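Local structure of cellobiose 2-epimerase (Caldibacillus thermoamylovorans, 5ZHB) at residues E250-I255 and Q271-I276; I276-E281 and T323-F328; L291-E296 and W306-E311; A312-Y317 and C381-E386. The protein probably interconverts cellobiose and its C2 epimer by epimerising the reducing-end glucose to mannose. All coordinates share one frame; numbering follows the deposited sequence.

Interaction 1: residues E250-I255 and Q271-I276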
# COMPACT_ATOMS: atom_id res chain seq x y z
N GLU A 250 -0.18 -9.57 -1.32
CA GLU A 250 0.64 -8.37 -1.34
C GLU A 250 1.96 -8.62 -0.60
O GLU A 250 3.02 -8.33 -1.14
CB GLU A 250 -0.14 -7.24 -0.69
CG GLU A 250 0.63 -5.91 -0.66
CD GLU A 250 -0.12 -4.79 0.06
OE1 GLU A 250 -0.97 -5.09 0.95
OE2 GLU A 250 0.12 -3.61 -0.28
N ALA A 251 1.87 -9.11 0.64
CA ALA A 251 3.05 -9.37 1.46
C ALA A 251 4.01 -10.34 0.77
O ALA A 251 5.22 -10.14 0.82
CB ALA A 251 2.62 -9.95 2.79
N SER A 252 3.45 -11.37 0.11
CA SER A 252 4.27 -12.33 -0.61
C SER A 252 5.29 -11.60 -1.47
O SER A 252 6.47 -11.86 -1.36
CB SER A 252 3.43 -13.27 -1.43
OG SER A 252 4.24 -14.11 -2.24
N TRP A 253 4.85 -10.68 -2.34
CA TRP A 253 5.78 -10.10 -3.29
C TRP A 253 6.54 -8.91 -2.71
O TRP A 253 7.69 -8.69 -3.11
CB TRP A 253 5.09 -9.76 -4.61
CG TRP A 253 4.24 -8.52 -4.62
CD1 TRP A 253 2.91 -8.43 -4.38
CD2 TRP A 253 4.68 -7.19 -4.97
NE1 TRP A 253 2.49 -7.13 -4.49
CE2 TRP A 253 3.55 -6.36 -4.87
CE3 TRP A 253 5.89 -6.63 -5.36
CZ2 TRP A 253 3.61 -5.00 -5.16
CZ3 TRP A 253 5.96 -5.27 -5.62
CH2 TRP A 253 4.82 -4.48 -5.57
N LEU A 254 5.95 -8.21 -1.74
CA LEU A 254 6.69 -7.17 -1.02
C LEU A 254 7.82 -7.76 -0.17
O LEU A 254 8.92 -7.24 -0.18
CB LEU A 254 5.77 -6.30 -0.16
CG LEU A 254 4.78 -5.41 -0.92
CD1 LEU A 254 3.95 -4.61 0.06
CD2 LEU A 254 5.44 -4.47 -1.92
N ILE A 255 7.57 -8.84 0.57
CA ILE A 255 8.66 -9.49 1.30
C ILE A 255 9.73 -9.92 0.30
O ILE A 255 10.95 -9.72 0.51
CB ILE A 255 8.13 -10.63 2.18
CG1 ILE A 255 7.28 -10.10 3.33
CG2 ILE A 255 9.27 -11.53 2.68
CD1 ILE A 255 6.35 -11.11 3.97
N GLN A 271 10.76 -19.72 0.71
CA GLN A 271 9.68 -20.70 0.73
C GLN A 271 8.39 -20.08 1.27
O GLN A 271 7.30 -20.43 0.83
CB GLN A 271 10.01 -21.93 1.57
CG GLN A 271 9.09 -23.11 1.27
CD GLN A 271 9.21 -23.51 -0.18
OE1 GLN A 271 10.33 -23.73 -0.68
NE2 GLN A 271 8.10 -23.56 -0.89
N MET A 272 8.50 -19.17 2.25
CA MET A 272 7.32 -18.47 2.74
C MET A 272 6.66 -17.70 1.58
O MET A 272 5.47 -17.80 1.41
CB MET A 272 7.64 -17.54 3.92
CG MET A 272 6.47 -16.64 4.33
SD MET A 272 6.92 -15.59 5.73
CE MET A 272 8.28 -14.65 5.04
N VAL A 273 7.43 -16.93 0.82
CA VAL A 273 6.89 -16.16 -0.29
C VAL A 273 6.06 -17.05 -1.21
O VAL A 273 4.95 -16.71 -1.60
CB VAL A 273 8.07 -15.45 -0.99
CG1 VAL A 273 7.71 -14.91 -2.38
CG2 VAL A 273 8.61 -14.32 -0.11
N ILE A 274 6.60 -18.26 -1.50
CA ILE A 274 6.01 -19.13 -2.49
C ILE A 274 4.76 -19.76 -1.90
O ILE A 274 3.72 -19.77 -2.54
CB ILE A 274 7.05 -20.15 -2.99
CG1 ILE A 274 8.17 -19.46 -3.74
CG2 ILE A 274 6.43 -21.26 -3.84
CD1 ILE A 274 9.46 -20.28 -3.82
N ASP A 275 4.85 -20.22 -0.64
CA ASP A 275 3.75 -20.93 0.00
C ASP A 275 2.52 -20.04 0.20
O ASP A 275 1.38 -20.49 0.07
CB ASP A 275 4.24 -21.58 1.30
CG ASP A 275 5.22 -22.74 1.11
OD1 ASP A 275 5.39 -23.19 -0.04
OD2 ASP A 275 5.83 -23.14 2.10
N ILE A 276 2.75 -18.77 0.55
CA ILE A 276 1.66 -17.82 0.65
C ILE A 276 0.94 -17.74 -0.71
O ILE A 276 -0.28 -17.82 -0.78
CB ILE A 276 2.15 -16.44 1.14
CG1 ILE A 276 2.64 -16.47 2.62
CG2 ILE A 276 1.08 -15.37 0.95
CD1 ILE A 276 3.54 -15.30 2.95
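Ser252 makes the one hydrogen bond between segments 250-255 and 271-276: its OG donates to the backbone O of Val273 at 2.8 Å. A chi1 of 174° turns the hydroxyl away from the backbone N of Ser252 and across the interface, where it meets the carbonyl tilted out of its plane, at a C=O...OG angle of 125°. Val273 answers with both branches of its isopropyl group, CG1 lying 3.4 Å and CG2 3.5 Å from Ser252 O. Ser252 CB rests on Ile276 CG2 (3.9 Å). The small serine is consistent with the close, near-antiparallel approach, the axes of the two segments coming within 8.6 Å. This is a helical hairpin of the (alpha/alpha)6 barrel, in which helix 245-262 belongs to the inner ring and helix 267-283 to the outer. Trp253 turns the other way, its indole NE1 hydrogen-bonding to Glu311 on helix 306-323. After Leu254, whose CB also points away, Ile255, about one turn on from Ser252, returns to the interface. Its CG2 slides alongside Val273 CG2 at 4.0 Å and meets Met272 CE at 4.0 Å. Met272 runs extended to SD, then bends at chi3, swinging its methyl across the isoleucine at about a right angle.

Interaction 2: residues I276-E281 and T323-F328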
# COMPACT_ATOMS: atom_id res chain seq x y z
N ILE A 276 2.75 -18.77 0.55
CA ILE A 276 1.66 -17.82 0.65
C ILE A 276 0.94 -17.74 -0.71
O ILE A 276 -0.28 -17.82 -0.78
CB ILE A 276 2.15 -16.44 1.14
CG1 ILE A 276 2.64 -16.47 2.62
CG2 ILE A 276 1.08 -15.37 0.95
CD1 ILE A 276 3.54 -15.30 2.95
N ALA A 277 1.69 -17.59 -1.80
CA ALA A 277 1.08 -17.41 -3.11
C ALA A 277 0.24 -18.63 -3.51
O ALA A 277 -0.91 -18.49 -3.94
CB ALA A 277 2.14 -17.07 -4.11
N TYR A 278 0.77 -19.84 -3.24
CA TYR A 278 -0.01 -21.05 -3.47
C TYR A 278 -1.26 -21.04 -2.61
O TYR A 278 -2.34 -21.44 -3.05
CB TYR A 278 0.80 -22.32 -3.22
CG TYR A 278 1.61 -22.72 -4.44
CD1 TYR A 278 0.96 -23.20 -5.58
CD2 TYR A 278 2.99 -22.64 -4.46
CE1 TYR A 278 1.67 -23.58 -6.70
CE2 TYR A 278 3.72 -23.04 -5.58
CZ TYR A 278 3.05 -23.50 -6.70
OH TYR A 278 3.68 -23.88 -7.85
N ASN A 279 -1.10 -20.62 -1.35
CA ASN A 279 -2.20 -20.67 -0.42
C ASN A 279 -3.35 -19.78 -0.91
O ASN A 279 -4.54 -20.14 -0.82
CB ASN A 279 -1.72 -20.27 0.98
CG ASN A 279 -2.74 -20.56 2.04
OD1 ASN A 279 -3.23 -21.70 2.14
ND2 ASN A 279 -3.18 -19.55 2.76
N ILE A 280 -3.00 -18.58 -1.39
CA ILE A 280 -4.04 -17.63 -1.75
C ILE A 280 -4.66 -18.03 -3.09
O ILE A 280 -5.85 -17.84 -3.28
CB ILE A 280 -3.53 -16.17 -1.71
CG1 ILE A 280 -3.02 -15.79 -0.30
CG2 ILE A 280 -4.63 -15.23 -2.21
CD1 ILE A 280 -4.07 -15.86 0.80
N GLU A 281 -3.86 -18.62 -3.99
CA GLU A 281 -4.39 -19.14 -5.26
C GLU A 281 -5.47 -20.17 -4.95
O GLU A 281 -6.52 -20.19 -5.59
CB GLU A 281 -3.25 -19.61 -6.16
CG GLU A 281 -3.64 -20.03 -7.59
CD GLU A 281 -4.47 -21.32 -7.74
OE1 GLU A 281 -5.12 -21.54 -8.77
OE2 GLU A 281 -4.47 -22.12 -6.81
N THR A 323 8.22 -19.98 -9.82
CA THR A 323 7.82 -21.37 -9.88
C THR A 323 7.64 -21.87 -11.32
O THR A 323 7.57 -23.08 -11.51
CB THR A 323 6.53 -21.56 -9.09
OG1 THR A 323 5.52 -20.85 -9.82
CG2 THR A 323 6.67 -21.12 -7.65
N LYS A 324 7.49 -20.95 -12.30
CA LYS A 324 7.11 -21.28 -13.67
C LYS A 324 5.85 -22.13 -13.72
O LYS A 324 5.62 -22.89 -14.66
CB LYS A 324 8.23 -22.03 -14.38
CG LYS A 324 9.51 -21.24 -14.59
CD LYS A 324 9.32 -19.90 -15.28
CE LYS A 324 10.57 -19.09 -15.32
NZ LYS A 324 11.71 -19.87 -15.81
N ASP A 325 5.01 -21.97 -12.70
CA ASP A 325 3.78 -22.73 -12.61
C ASP A 325 2.67 -21.92 -13.27
O ASP A 325 2.24 -20.90 -12.73
CB ASP A 325 3.52 -23.13 -11.17
CG ASP A 325 2.33 -24.03 -10.92
OD1 ASP A 325 1.48 -24.16 -11.83
OD2 ASP A 325 2.26 -24.57 -9.81
N GLU A 326 2.22 -22.44 -14.43
CA GLU A 326 1.20 -21.81 -15.25
C GLU A 326 -0.07 -21.46 -14.47
O GLU A 326 -0.76 -20.55 -14.89
CB GLU A 326 0.83 -22.75 -16.41
CG GLU A 326 1.98 -22.98 -17.39
CD GLU A 326 2.27 -21.84 -18.34
OE1 GLU A 326 3.43 -21.35 -18.37
OE2 GLU A 326 1.33 -21.45 -19.08
N LYS A 327 -0.42 -22.22 -13.42
CA LYS A 327 -1.52 -21.94 -12.50
C LYS A 327 -1.57 -20.45 -12.13
O LYS A 327 -2.65 -19.84 -12.05
CB LYS A 327 -1.27 -22.76 -11.24
CG LYS A 327 -2.47 -22.99 -10.34
CD LYS A 327 -2.13 -23.60 -8.98
CE LYS A 327 -1.68 -25.02 -9.01
NZ LYS A 327 -2.84 -25.91 -9.14
N PHE A 328 -0.40 -19.84 -11.93
CA PHE A 328 -0.31 -18.45 -11.49
C PHE A 328 -0.62 -17.51 -12.65
O PHE A 328 -1.25 -16.48 -12.45
CB PHE A 328 1.08 -18.20 -10.90
CG PHE A 328 1.30 -18.82 -9.53
CD1 PHE A 328 0.43 -18.59 -8.47
CD2 PHE A 328 2.36 -19.70 -9.32
CE1 PHE A 328 0.63 -19.17 -7.23
CE2 PHE A 328 2.55 -20.31 -8.08
CZ PHE A 328 1.67 -20.04 -7.03
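Glu281 and Phe328 are the backbone positions closest to each other, their CA atoms 7.5 Å apart where helix segment 276-281 faces a turn in which Lys324, with positive phi, ends one helix and Asp325 N-caps the next. Tyr278 spans the gap: its OH donates to Asp325 OD2 in a short 2.5 Å bond that uses the anti lone pair, with ring and carboxylate planes 51° apart. Asp325 holds CG anti to the backbone N (chi1 -175°), which presents OD2 to the tyrosine. The other oxygen, OD1, accepts from Lys327 N at 3.1 Å, and the capping carboxylate is held through both oxygens. Phe328 directs an edge at the face of Tyr278, its CZ standing 3.4 Å above the ring centre and the planes inclined at 55°. At the edge of the phenylalanine ring, CE1 approaches the carbonyl O of Ala277 (3.7 Å). Glu281 crosses the aliphatic part of Lys327, OE1 lying 3.4 Å from Lys327 CG. Thr323 OG1, also bonded to Ala319 O, accepts from Asp325 N in an ST turn. Outer helix 267-283 thus packs on the turn between helices 306-323 and 326-343, a junction of neighbouring helical hairpins in an (alpha/alpha)6 barrel.

Interaction 3: residues L291-E296 and W306-E311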
# COMPACT_ATOMS: atom_id res chain seq x y z
N LEU A 291 -10.87 -12.40 -6.42
CA LEU A 291 -10.53 -12.73 -5.04
C LEU A 291 -11.54 -12.17 -4.06
O LEU A 291 -11.93 -11.01 -4.14
CB LEU A 291 -9.16 -12.21 -4.64
CG LEU A 291 -8.02 -13.10 -5.12
CD1 LEU A 291 -7.70 -12.74 -6.53
CD2 LEU A 291 -6.86 -13.00 -4.19
N ALA A 292 -11.91 -13.02 -3.09
CA ALA A 292 -12.66 -12.63 -1.92
C ALA A 292 -11.84 -11.64 -1.10
O ALA A 292 -10.64 -11.49 -1.33
CB ALA A 292 -13.02 -13.86 -1.09
N TYR A 293 -12.49 -11.04 -0.09
CA TYR A 293 -11.85 -10.02 0.73
C TYR A 293 -11.27 -10.59 2.02
O TYR A 293 -10.09 -10.41 2.30
CB TYR A 293 -12.89 -8.92 0.99
CG TYR A 293 -12.36 -7.74 1.78
CD1 TYR A 293 -11.14 -7.14 1.48
CD2 TYR A 293 -13.09 -7.25 2.86
CE1 TYR A 293 -10.68 -6.05 2.21
CE2 TYR A 293 -12.62 -6.19 3.61
CZ TYR A 293 -11.42 -5.60 3.28
OH TYR A 293 -11.00 -4.56 4.06
N GLU A 294 -12.13 -11.17 2.86
CA GLU A 294 -11.71 -11.55 4.20
C GLU A 294 -12.47 -12.81 4.60
O GLU A 294 -13.56 -13.08 4.08
CB GLU A 294 -12.10 -10.53 5.27
CG GLU A 294 -11.19 -9.31 5.34
CD GLU A 294 -11.75 -8.28 6.31
OE1 GLU A 294 -12.94 -8.36 6.70
OE2 GLU A 294 -10.98 -7.39 6.67
N ASN A 295 -11.87 -13.53 5.55
CA ASN A 295 -12.54 -14.65 6.21
C ASN A 295 -12.41 -14.45 7.72
O ASN A 295 -11.34 -14.54 8.29
CB ASN A 295 -12.03 -15.98 5.68
CG ASN A 295 -12.70 -17.17 6.33
OD1 ASN A 295 -13.42 -17.03 7.32
ND2 ASN A 295 -12.50 -18.33 5.75
N GLU A 296 -13.53 -14.05 8.34
CA GLU A 296 -13.56 -13.69 9.74
C GLU A 296 -14.37 -14.76 10.46
O GLU A 296 -15.54 -14.95 10.16
CB GLU A 296 -14.22 -12.33 9.99
CG GLU A 296 -13.98 -11.86 11.42
CD GLU A 296 -14.30 -10.38 11.59
OE1 GLU A 296 -14.99 -9.80 10.73
OE2 GLU A 296 -13.82 -9.78 12.56
N TRP A 306 -11.03 -3.53 -4.90
CA TRP A 306 -10.15 -3.21 -6.01
C TRP A 306 -8.69 -3.55 -5.69
O TRP A 306 -8.01 -4.23 -6.49
CB TRP A 306 -10.35 -1.74 -6.46
CG TRP A 306 -9.36 -0.76 -5.89
CD1 TRP A 306 -8.22 -0.33 -6.50
CD2 TRP A 306 -9.35 -0.16 -4.58
NE1 TRP A 306 -7.54 0.53 -5.69
CE2 TRP A 306 -8.19 0.64 -4.50
CE3 TRP A 306 -10.21 -0.21 -3.48
CZ2 TRP A 306 -7.84 1.35 -3.35
CZ3 TRP A 306 -9.88 0.53 -2.36
CH2 TRP A 306 -8.73 1.30 -2.30
N TRP A 307 -8.19 -3.13 -4.54
CA TRP A 307 -6.76 -3.27 -4.25
C TRP A 307 -6.37 -4.74 -4.09
O TRP A 307 -5.25 -5.10 -4.45
CB TRP A 307 -6.31 -2.44 -3.04
CG TRP A 307 -6.80 -2.87 -1.68
CD1 TRP A 307 -7.86 -2.38 -0.99
CD2 TRP A 307 -6.18 -3.86 -0.83
NE1 TRP A 307 -7.98 -3.02 0.22
CE2 TRP A 307 -6.96 -3.93 0.34
CE3 TRP A 307 -5.06 -4.69 -0.95
CZ2 TRP A 307 -6.64 -4.80 1.39
CZ3 TRP A 307 -4.73 -5.53 0.10
CH2 TRP A 307 -5.52 -5.59 1.25
N VAL A 308 -7.32 -5.56 -3.59
CA VAL A 308 -7.09 -6.99 -3.42
C VAL A 308 -6.83 -7.66 -4.77
O VAL A 308 -5.86 -8.39 -4.93
CB VAL A 308 -8.27 -7.62 -2.65
CG1 VAL A 308 -8.17 -9.14 -2.64
CG2 VAL A 308 -8.44 -7.04 -1.25
N GLN A 309 -7.59 -7.26 -5.79
CA GLN A 309 -7.46 -7.87 -7.10
C GLN A 309 -6.08 -7.55 -7.67
O GLN A 309 -5.40 -8.43 -8.19
CB GLN A 309 -8.55 -7.41 -8.06
CG GLN A 309 -9.97 -7.44 -7.51
CD GLN A 309 -10.38 -8.78 -6.93
OE1 GLN A 309 -10.16 -9.82 -7.54
NE2 GLN A 309 -10.86 -8.77 -5.70
N VAL A 310 -5.66 -6.29 -7.63
CA VAL A 310 -4.40 -5.95 -8.28
C VAL A 310 -3.19 -6.51 -7.52
O VAL A 310 -2.19 -6.84 -8.13
CB VAL A 310 -4.23 -4.43 -8.50
CG1 VAL A 310 -5.42 -3.83 -9.22
CG2 VAL A 310 -3.93 -3.66 -7.23
N GLU A 311 -3.22 -6.51 -6.19
CA GLU A 311 -2.14 -7.14 -5.42
C GLU A 311 -2.07 -8.63 -5.75
O GLU A 311 -0.99 -9.20 -5.78
CB GLU A 311 -2.27 -6.93 -3.91
CG GLU A 311 -2.10 -5.47 -3.49
CD GLU A 311 -0.81 -4.79 -3.86
OE1 GLU A 311 0.18 -5.52 -4.04
OE2 GLU A 311 -0.79 -3.53 -4.01
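Gln309 grips the backbone of Leu291 with both ends of its amide. Leu291 N donates to Gln309 OE1 at 2.9 Å, nearly straight at 165°, and Gln309 NE2 donates back to Leu291 O, also at 2.9 Å; each donor lies in the carbonyl plane of its acceptor, on a lone pair. The glutamine chain is bent at chi2 (-53°), which folds the amide against the loop. Replacing it with a leucine would probably leave the buried N and O of Leu291 without these mates and the loop less firmly fixed. Beside this pair, Val308 CG1 touches Leu291 CB at 3.8 Å and lies 3.7 Å from Ala292 O, while CG2 meets the ring edge of Tyr293 at CD1, in plane, at 3.8 Å. The same CG2 sits over the centre of the Trp307 indole, 3.7 Å above its plane. Farther out, Gln309 NE2 also makes a weak hydrogen bond to Val305 O, and Trp307 stacks on His376 of helix 375-387. Leu291 and Gln309 both lean on Ile335 of helix 326-343. The loop and the small antiparallel sheet it enters, between strands 242-244 and 299-305, lie against the N-terminal end of helix 306-323, an inner helix of the (alpha/alpha)6 barrel.

Interaction 4: residues A312-Y317 and C381-E386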
# COMPACT_ATOMS: atom_id res chain seq x y z
N ALA A 312 -3.21 -9.28 -5.95
CA ALA A 312 -3.20 -10.69 -6.34
C ALA A 312 -2.53 -10.85 -7.72
O ALA A 312 -1.73 -11.78 -7.93
CB ALA A 312 -4.60 -11.24 -6.32
N MET A 313 -2.82 -9.94 -8.65
CA MET A 313 -2.19 -10.04 -9.97
C MET A 313 -0.67 -9.91 -9.83
O MET A 313 0.08 -10.69 -10.44
CB MET A 313 -2.75 -9.04 -11.00
CG MET A 313 -4.12 -9.43 -11.50
SD MET A 313 -4.88 -8.34 -12.72
CE MET A 313 -5.33 -6.86 -11.79
N VAL A 314 -0.19 -8.99 -9.00
CA VAL A 314 1.25 -8.81 -8.89
C VAL A 314 1.85 -10.04 -8.19
O VAL A 314 2.85 -10.59 -8.65
CB VAL A 314 1.66 -7.49 -8.21
CG1 VAL A 314 3.17 -7.38 -8.06
CG2 VAL A 314 1.11 -6.30 -8.99
N GLY A 315 1.26 -10.45 -7.07
CA GLY A 315 1.85 -11.49 -6.25
C GLY A 315 1.85 -12.82 -7.00
O GLY A 315 2.82 -13.55 -6.92
N PHE A 316 0.79 -13.05 -7.76
CA PHE A 316 0.67 -14.28 -8.55
C PHE A 316 1.68 -14.29 -9.68
O PHE A 316 2.29 -15.33 -9.95
CB PHE A 316 -0.76 -14.50 -8.99
CG PHE A 316 -1.76 -14.95 -7.94
CD1 PHE A 316 -1.39 -15.62 -6.77
CD2 PHE A 316 -3.11 -14.75 -8.16
CE1 PHE A 316 -2.36 -16.03 -5.85
CE2 PHE A 316 -4.07 -15.19 -7.25
CZ PHE A 316 -3.69 -15.79 -6.08
N TYR A 317 1.93 -13.13 -10.31
CA TYR A 317 2.92 -13.06 -11.37
C TYR A 317 4.34 -13.25 -10.83
O TYR A 317 5.18 -13.90 -11.47
CB TYR A 317 2.77 -11.77 -12.19
CG TYR A 317 3.69 -11.83 -13.38
CD1 TYR A 317 3.40 -12.66 -14.46
CD2 TYR A 317 4.89 -11.14 -13.39
CE1 TYR A 317 4.26 -12.75 -15.55
CE2 TYR A 317 5.76 -11.24 -14.46
CZ TYR A 317 5.45 -12.05 -15.53
OH TYR A 317 6.34 -12.11 -16.57
N CYS A 381 0.12 -1.84 -12.53
CA CYS A 381 0.44 -1.66 -13.94
C CYS A 381 1.95 -1.51 -14.10
O CYS A 381 2.54 -2.16 -14.96
CB CYS A 381 -0.28 -0.44 -14.50
SG CYS A 381 -2.08 -0.60 -14.53
N LEU A 382 2.59 -0.70 -13.26
CA LEU A 382 4.02 -0.43 -13.34
C LEU A 382 4.90 -1.64 -13.05
O LEU A 382 5.95 -1.84 -13.68
CB LEU A 382 4.36 0.73 -12.41
CG LEU A 382 3.75 2.08 -12.81
CD1 LEU A 382 3.97 3.08 -11.70
CD2 LEU A 382 4.32 2.59 -14.12
N GLU A 383 4.46 -2.49 -12.12
CA GLU A 383 5.22 -3.69 -11.79
C GLU A 383 5.31 -4.61 -13.01
O GLU A 383 6.37 -5.16 -13.29
CB GLU A 383 4.55 -4.38 -10.61
CG GLU A 383 4.98 -3.85 -9.25
CD GLU A 383 6.42 -4.20 -8.91
OE1 GLU A 383 6.82 -5.37 -9.13
OE2 GLU A 383 7.12 -3.32 -8.41
N PHE A 384 4.18 -4.84 -13.67
CA PHE A 384 4.16 -5.67 -14.88
C PHE A 384 4.97 -5.03 -16.00
O PHE A 384 5.75 -5.70 -16.67
CB PHE A 384 2.74 -5.89 -15.36
CG PHE A 384 2.07 -7.05 -14.66
CD1 PHE A 384 2.19 -8.34 -15.16
CD2 PHE A 384 1.35 -6.86 -13.49
CE1 PHE A 384 1.51 -9.40 -14.55
CE2 PHE A 384 0.75 -7.93 -12.84
CZ PHE A 384 0.82 -9.20 -13.38
N ILE A 385 4.80 -3.74 -16.22
CA ILE A 385 5.61 -3.06 -17.23
C ILE A 385 7.10 -3.33 -17.01
O ILE A 385 7.85 -3.65 -17.94
CB ILE A 385 5.26 -1.56 -17.25
CG1 ILE A 385 3.86 -1.32 -17.82
CG2 ILE A 385 6.34 -0.81 -18.03
CD1 ILE A 385 3.25 0.05 -17.49
N GLU A 386 7.57 -3.18 -15.77
CA GLU A 386 8.99 -3.26 -15.45
C GLU A 386 9.44 -4.72 -15.46
O GLU A 386 10.56 -5.03 -15.88
CB GLU A 386 9.26 -2.58 -14.11
CG GLU A 386 10.60 -1.84 -14.02
CD GLU A 386 11.04 -1.37 -12.63
OE1 GLU A 386 12.10 -0.74 -12.52
OE2 GLU A 386 10.35 -1.65 -11.62
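Phe384 pushes its ring among Met313, Val314 and Tyr317, joining two inner helices of the (alpha/alpha)6 barrel, 306-323 and 375-387. As neighbours in the inner ring they run roughly parallel, the axes of the two short segments 10.0 Å apart at closest and inclined at 27°. From CB the phenylalanine takes the torsion that puts CG anti to the carbonyl carbon (chi1 -85°), and the ring extends across to the facing helix. Its CD1 comes over one face of Tyr317, toward the rim, at 4.2 Å from Tyr317 CG. CE1 presses closer to that same CG, at 3.5 Å. The two rings meet obliquely, with planes 42° apart. At the tip, CZ lies 3.4 Å from Tyr317 CB and just as near the backbone O of Met313, which faces the ring edge close to its plane. Returning up the far side, CE2 touches Met313 CB at 4.1 Å and Val314 CG2 at 4.2 Å. An alanine in place of Phe384 would probably open a gap between the two helices and set the Tyr317 ring free to shift, since the contacts of CD1, CE1, CE2 and CZ would all go. Helix 2-21 closes in from beyond, Phe8 meeting Phe384 edge-to-face. Next to the ring, Glu383, bent at chi2, forms a salt bridge with Arg387 through OE1, while lower in the same side chain CG rests 4.1 Å from Val314 CG1.

Followed from the N terminus, interaction 1 closes a short helical hairpin, its two segments separated by 15 residues. Interaction 2 opens at Ile276, which the two contacts share, and closes a longer loop that ends at the start of helix 326-343. Interaction 3 falls wholly within that loop, binding the loop that leads into strand 294-296 to the first turns of helix 306-323. Interaction 4 begins on the same helix but closes only near the C terminus, so it crosses interaction 2. Trp253 of 250-255 ties interactions 1, 3 and 4 together through Glu311, Val314 and Glu383, and Phe316 of 312-317 packs against both segments of interaction 2.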